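Local coordinates for protein probable 2-hydroxyhepta-2,4-diene-1,7-dioate isomerase (PDB 2DFU) that probably acts as a metal-dependent isomerase or hydrolase of the fumarylacetoacetate hydrolase family, and is named for isomerising 2-hydroxyhepta-2,4-diene-1,7-dioate, at residues A[233-245]-A[251-263]. Residues are numbered along the deposited sequence; the frame is centred on the assembly and turned at random.
Sequences VGALRPGDRLEVA and TLFTLIGPKEERP
Near the start of the hairpin's return strand, the CG2 methyl of Thr251 presses on Glu243 CG at 3.3 Å, while OG1 turns to the methyl of Ala245. Next, Leu252 and Val244 exchange backbone hydrogen bonds in both directions, and on that face both side chains pack on Val142 and Val144 of strand 137-148. Phe253 lies alongside Glu243, pointing the same way: CE1 comes 3.7 Å from Glu243 CG, ring and carboxylate planes stand 40° apart, and the CG2 of Thr251 sits over one ring face near its rim. Glu243 CG reaches both neighbours by standing anti to the backbone N (chi1 -170°); the extended chain then runs beside the ring. Thr254 and Leu242 form a hydrogen-bonded pair, with CG2 3.5 Å from Leu242 CB. Past Leu255, Ile256 packs against the loop leading into the hairpin: CG1 meets Leu236 CD2 at 3.8 Å and Leu242 CD1 at 3.9 Å. Its N bonds Asp240 O, whereas its O takes Gly239 N at 2.8 Å from above the carbonyl plane. Gly239 belongs to a type II turn, Arg237 to Asp240, braced by Arg237 N bonding Asp240 OD2; within it, Pro238 CB rests on Gly257 O. Strands 184-189 and 102-104 flank this hairpin in a mixed sheet. Six backbone hydrogen bonds, four in the ladder and two from the turn, set the register, while apolar carbon packs the buried face.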
loop_
_atom_site.group_PDB
_atom_site.type_symbol
_atom_site.label_atom_id
_atom_site.label_comp_id
_atom_site.label_asym_id
_atom_site.label_seq_id
_atom_site.Cartn_x
_atom_site.Cartn_y
_atom_site.Cartn_z
ATOM N N VAL A 233 -10.098 14.054 -18.964
ATOM C CA VAL A 233 -9.317 14.401 -17.782
ATOM C C VAL A 233 -8.978 15.888 -17.850
ATOM O O VAL A 233 -8.293 16.334 -18.775
ATOM C CB VAL A 233 -8.007 13.577 -17.707
ATOM C CG1 VAL A 233 -7.121 14.099 -16.579
ATOM C CG2 VAL A 233 -8.335 12.100 -17.471
ATOM N N GLY A 234 -9.460 16.646 -16.869
ATOM C CA GLY A 234 -9.215 18.082 -16.848
ATOM C C GLY A 234 -8.658 18.608 -15.536
ATOM O O GLY A 234 -8.500 17.864 -14.569
ATOM N N ALA A 235 -8.369 19.902 -15.503
ATOM C CA ALA A 235 -7.805 20.541 -14.322
ATOM C C ALA A 235 -8.848 20.869 -13.264
ATOM O O ALA A 235 -9.979 21.237 -13.574
ATOM C CB ALA A 235 -7.061 21.812 -14.729
ATOM N N LEU A 236 -8.454 20.733 -12.006
ATOM C CA LEU A 236 -9.340 21.023 -10.888
ATOM C C LEU A 236 -8.978 22.356 -10.257
ATOM O O LEU A 236 -7.886 22.882 -10.461
ATOM C CB LEU A 236 -9.225 19.937 -9.819
ATOM C CG LEU A 236 -9.906 18.603 -10.102
ATOM C CD1 LEU A 236 -9.302 17.512 -9.217
ATOM C CD2 LEU A 236 -11.400 18.751 -9.854
ATOM N N ARG A 237 -9.907 22.889 -9.477
ATOM C CA ARG A 237 -9.694 24.140 -8.770
ATOM C C ARG A 237 -10.358 24.034 -7.413
ATOM O O ARG A 237 -11.325 23.287 -7.242
ATOM C CB ARG A 237 -10.322 25.316 -9.522
ATOM C CG ARG A 237 -9.531 25.841 -10.706
ATOM C CD ARG A 237 -10.326 26.947 -11.405
ATOM N NE ARG A 237 -9.597 27.560 -12.515
ATOM C CZ ARG A 237 -10.153 28.365 -13.418
ATOM N NH1 ARG A 237 -11.449 28.654 -13.346
ATOM N NH2 ARG A 237 -9.415 28.882 -14.395
ATOM N N PRO A 238 -9.838 24.771 -6.420
ATOM C CA PRO A 238 -10.430 24.736 -5.083
ATOM C C PRO A 238 -11.927 25.014 -5.202
ATOM O O PRO A 238 -12.344 25.879 -5.969
ATOM C CB PRO A 238 -9.693 25.856 -4.363
ATOM C CG PRO A 238 -8.310 25.757 -4.952
ATOM C CD PRO A 238 -8.591 25.559 -6.429
ATOM N N GLY A 239 -12.738 24.264 -4.468
ATOM C CA GLY A 239 -14.169 24.493 -4.533
ATOM C C GLY A 239 -14.917 23.695 -5.582
ATOM O O GLY A 239 -16.146 23.684 -5.577
ATOM N N ASP A 240 -14.204 23.034 -6.489
ATOM C CA ASP A 240 -14.882 22.240 -7.507
ATOM C C ASP A 240 -15.717 21.122 -6.890
ATOM O O ASP A 240 -15.272 20.436 -5.965
ATOM C CB ASP A 240 -13.884 21.611 -8.482
ATOM C CG ASP A 240 -13.420 22.571 -9.555
ATOM O OD1 ASP A 240 -14.061 23.631 -9.753
ATOM O OD2 ASP A 240 -12.411 22.250 -10.216
ATOM N N ARG A 241 -16.930 20.951 -7.409
ATOM C CA ARG A 241 -17.829 19.903 -6.948
ATOM C C ARG A 241 -17.863 18.816 -8.009
ATOM O O ARG A 241 -18.172 19.085 -9.170
ATOM C CB ARG A 241 -19.233 20.461 -6.726
ATOM C CG ARG A 241 -19.328 21.393 -5.530
ATOM C CD ARG A 241 -20.757 21.849 -5.314
ATOM N NE ARG A 241 -20.914 22.484 -4.014
ATOM C CZ ARG A 241 -22.075 22.897 -3.522
ATOM N NH1 ARG A 241 -23.192 22.740 -4.225
ATOM N NH2 ARG A 241 -22.117 23.460 -2.321
ATOM N N LEU A 242 -17.537 17.591 -7.613
ATOM C CA LEU A 242 -17.369 16.447 -8.497
ATOM C C LEU A 242 -18.404 15.343 -8.253
ATOM O O LEU A 242 -18.757 14.981 -7.137
ATOM C CB LEU A 242 -15.975 15.863 -8.320
ATOM C CG LEU A 242 -14.887 16.694 -8.981
ATOM C CD1 LEU A 242 -14.376 17.797 -8.059
ATOM C CD2 LEU A 242 -13.662 15.862 -9.342
ATOM N N GLU A 243 -18.877 14.828 -9.377
ATOM C CA GLU A 243 -19.841 13.748 -9.346
ATOM C C GLU A 243 -19.447 12.686 -10.372
ATOM O O GLU A 243 -19.329 12.957 -11.551
ATOM C CB GLU A 243 -21.166 14.385 -9.766
ATOM C CG GLU A 243 -22.395 13.506 -9.574
ATOM C CD GLU A 243 -23.618 14.331 -9.943
ATOM O OE1 GLU A 243 -24.594 13.762 -10.411
ATOM O OE2 GLU A 243 -23.565 15.556 -9.806
ATOM N N VAL A 244 -19.199 11.456 -9.887
ATOM C CA VAL A 244 -18.961 10.387 -10.848
ATOM C C VAL A 244 -20.072 9.344 -10.808
ATOM O O VAL A 244 -20.284 8.674 -9.806
ATOM C CB VAL A 244 -17.618 9.716 -10.546
ATOM C CG1 VAL A 244 -17.319 8.652 -11.606
ATOM C CG2 VAL A 244 -16.511 10.747 -10.551
ATOM N N ALA A 245 -20.844 9.223 -11.878
ATOM C CA ALA A 245 -21.955 8.294 -11.895
ATOM C C ALA A 245 -21.621 7.061 -12.723
ATOM O O ALA A 245 -21.157 7.168 -13.858
ATOM C CB ALA A 245 -23.193 8.979 -12.444
ATOM N N THR A 251 -23.553 6.858 -7.458
ATOM C CA THR A 251 -22.895 8.112 -7.768
ATOM C C THR A 251 -21.975 8.540 -6.644
ATOM O O THR A 251 -22.392 8.637 -5.496
ATOM C CB THR A 251 -23.917 9.228 -8.010
ATOM O OG1 THR A 251 -24.803 8.839 -9.066
ATOM C CG2 THR A 251 -23.209 10.515 -8.396
ATOM N N LEU A 252 -20.718 8.786 -6.988
ATOM C CA LEU A 252 -19.738 9.235 -6.018
ATOM C C LEU A 252 -19.704 10.761 -6.004
ATOM O O LEU A 252 -19.492 11.395 -7.041
ATOM C CB LEU A 252 -18.357 8.703 -6.379
ATOM C CG LEU A 252 -17.153 9.275 -5.625
ATOM C CD1 LEU A 252 -17.306 9.055 -4.120
ATOM C CD2 LEU A 252 -15.883 8.600 -6.144
ATOM N N PHE A 253 -19.911 11.340 -4.829
ATOM C CA PHE A 253 -19.883 12.787 -4.666
ATOM C C PHE A 253 -18.635 13.182 -3.880
ATOM O O PHE A 253 -18.357 12.624 -2.820
ATOM C CB PHE A 253 -21.116 13.259 -3.895
ATOM C CG PHE A 253 -22.409 13.030 -4.614
ATOM C CD1 PHE A 253 -22.851 13.931 -5.583
ATOM C CD2 PHE A 253 -23.205 11.931 -4.306
ATOM C CE1 PHE A 253 -24.074 13.745 -6.230
ATOM C CE2 PHE A 253 -24.427 11.736 -4.948
ATOM C CZ PHE A 253 -24.862 12.651 -5.913
ATOM N N THR A 254 -17.880 14.136 -4.400
ATOM C CA THR A 254 -16.692 14.603 -3.709
ATOM C C THR A 254 -16.444 16.056 -4.087
ATOM O O THR A 254 -17.129 16.606 -4.952
ATOM C CB THR A 254 -15.450 13.748 -4.061
ATOM O OG1 THR A 254 -14.360 14.131 -3.217
ATOM C CG2 THR A 254 -15.047 13.956 -5.501
ATOM N N LEU A 255 -15.479 16.690 -3.434
ATOM C CA LEU A 255 -15.186 18.083 -3.731
ATOM C C LEU A 255 -13.771 18.480 -3.346
ATOM O O LEU A 255 -13.137 17.858 -2.486
ATOM C CB LEU A 255 -16.201 18.996 -3.031
ATOM C CG LEU A 255 -16.270 19.004 -1.504
ATOM C CD1 LEU A 255 -15.035 19.674 -0.927
ATOM C CD2 LEU A 255 -17.498 19.765 -1.066
ATOM N N ILE A 256 -13.282 19.530 -3.993
ATOM C CA ILE A 256 -11.947 20.020 -3.732
ATOM C C ILE A 256 -11.978 21.130 -2.695
ATOM O O ILE A 256 -12.769 22.075 -2.795
ATOM C CB ILE A 256 -11.305 20.551 -5.013
ATOM C CG1 ILE A 256 -11.492 19.533 -6.137
ATOM C CG2 ILE A 256 -9.817 20.808 -4.779
ATOM C CD1 ILE A 256 -10.902 18.157 -5.826
ATOM N N GLY A 257 -11.115 21.005 -1.694
ATOM C CA GLY A 257 -11.048 22.011 -0.654
ATOM C C GLY A 257 -10.124 23.151 -1.039
ATOM O O GLY A 257 -9.583 23.159 -2.148
ATOM N N PRO A 258 -9.925 24.134 -0.139
ATOM C CA PRO A 258 -9.061 25.303 -0.358
ATOM C C PRO A 258 -7.613 24.887 -0.574
ATOM O O PRO A 258 -7.191 23.834 -0.092
ATOM C CB PRO A 258 -9.228 26.101 0.936
ATOM C CG PRO A 258 -10.608 25.718 1.400
ATOM C CD PRO A 258 -10.611 24.230 1.161
ATOM N N LYS A 259 -6.843 25.703 -1.292
ATOM C CA LYS A 259 -5.447 25.358 -1.521
ATOM C C LYS A 259 -4.701 25.468 -0.206
ATOM O O LYS A 259 -4.895 26.419 0.544
ATOM C CB LYS A 259 -4.786 26.287 -2.545
ATOM C CG LYS A 259 -3.570 25.623 -3.206
ATOM C CD LYS A 259 -2.354 26.523 -3.230
ATOM C CE LYS A 259 -1.077 25.726 -3.513
ATOM N NZ LYS A 259 -1.122 24.968 -4.789
ATOM N N GLU A 260 -3.853 24.488 0.076
ATOM C CA GLU A 260 -3.078 24.485 1.307
ATOM C C GLU A 260 -1.831 25.347 1.134
ATOM O O GLU A 260 -1.407 25.615 0.014
ATOM C CB GLU A 260 -2.668 23.055 1.671
ATOM C CG GLU A 260 -3.842 22.096 1.825
ATOM C CD GLU A 260 -3.431 20.743 2.394
ATOM O OE1 GLU A 260 -2.525 20.099 1.818
ATOM O OE2 GLU A 260 -4.017 20.320 3.418
ATOM N N GLU A 261 -1.251 25.790 2.241
ATOM C CA GLU A 261 -0.043 26.602 2.178
ATOM C C GLU A 261 1.111 25.798 2.763
ATOM O O GLU A 261 0.930 24.630 3.096
ATOM C CB GLU A 261 -0.264 27.933 2.909
ATOM C CG GLU A 261 -0.880 27.811 4.293
ATOM C CD GLU A 261 -1.446 29.133 4.792
ATOM O OE1 GLU A 261 -0.720 30.150 4.745
ATOM O OE2 GLU A 261 -2.616 29.157 5.235
ATOM N N ARG A 262 2.288 26.411 2.866
ATOM C CA ARG A 262 3.477 25.758 3.437
ATOM C C ARG A 262 3.159 24.819 4.627
ATOM O O ARG A 262 2.484 25.161 5.575
ATOM C CB ARG A 262 4.447 26.845 3.921
ATOM C CG ARG A 262 5.257 27.471 2.783
ATOM C CD ARG A 262 4.405 28.413 1.922
ATOM N NE ARG A 262 5.192 29.542 1.410
ATOM C CZ ARG A 262 6.260 29.277 0.637
ATOM N NH1 ARG A 262 6.614 28.023 0.395
ATOM N NH2 ARG A 262 6.926 30.281 0.061
ATOM N N PRO A 263 3.681 23.576 4.485
ATOM C CA PRO A 263 3.439 22.467 5.426
ATOM C C PRO A 263 3.593 22.847 6.894
ATOM O O PRO A 263 2.945 22.323 7.795
ATOM C CB PRO A 263 4.453 21.369 5.102
ATOM C CG PRO A 263 5.407 21.893 4.030
ATOM C CD PRO A 263 4.608 23.157 3.470
#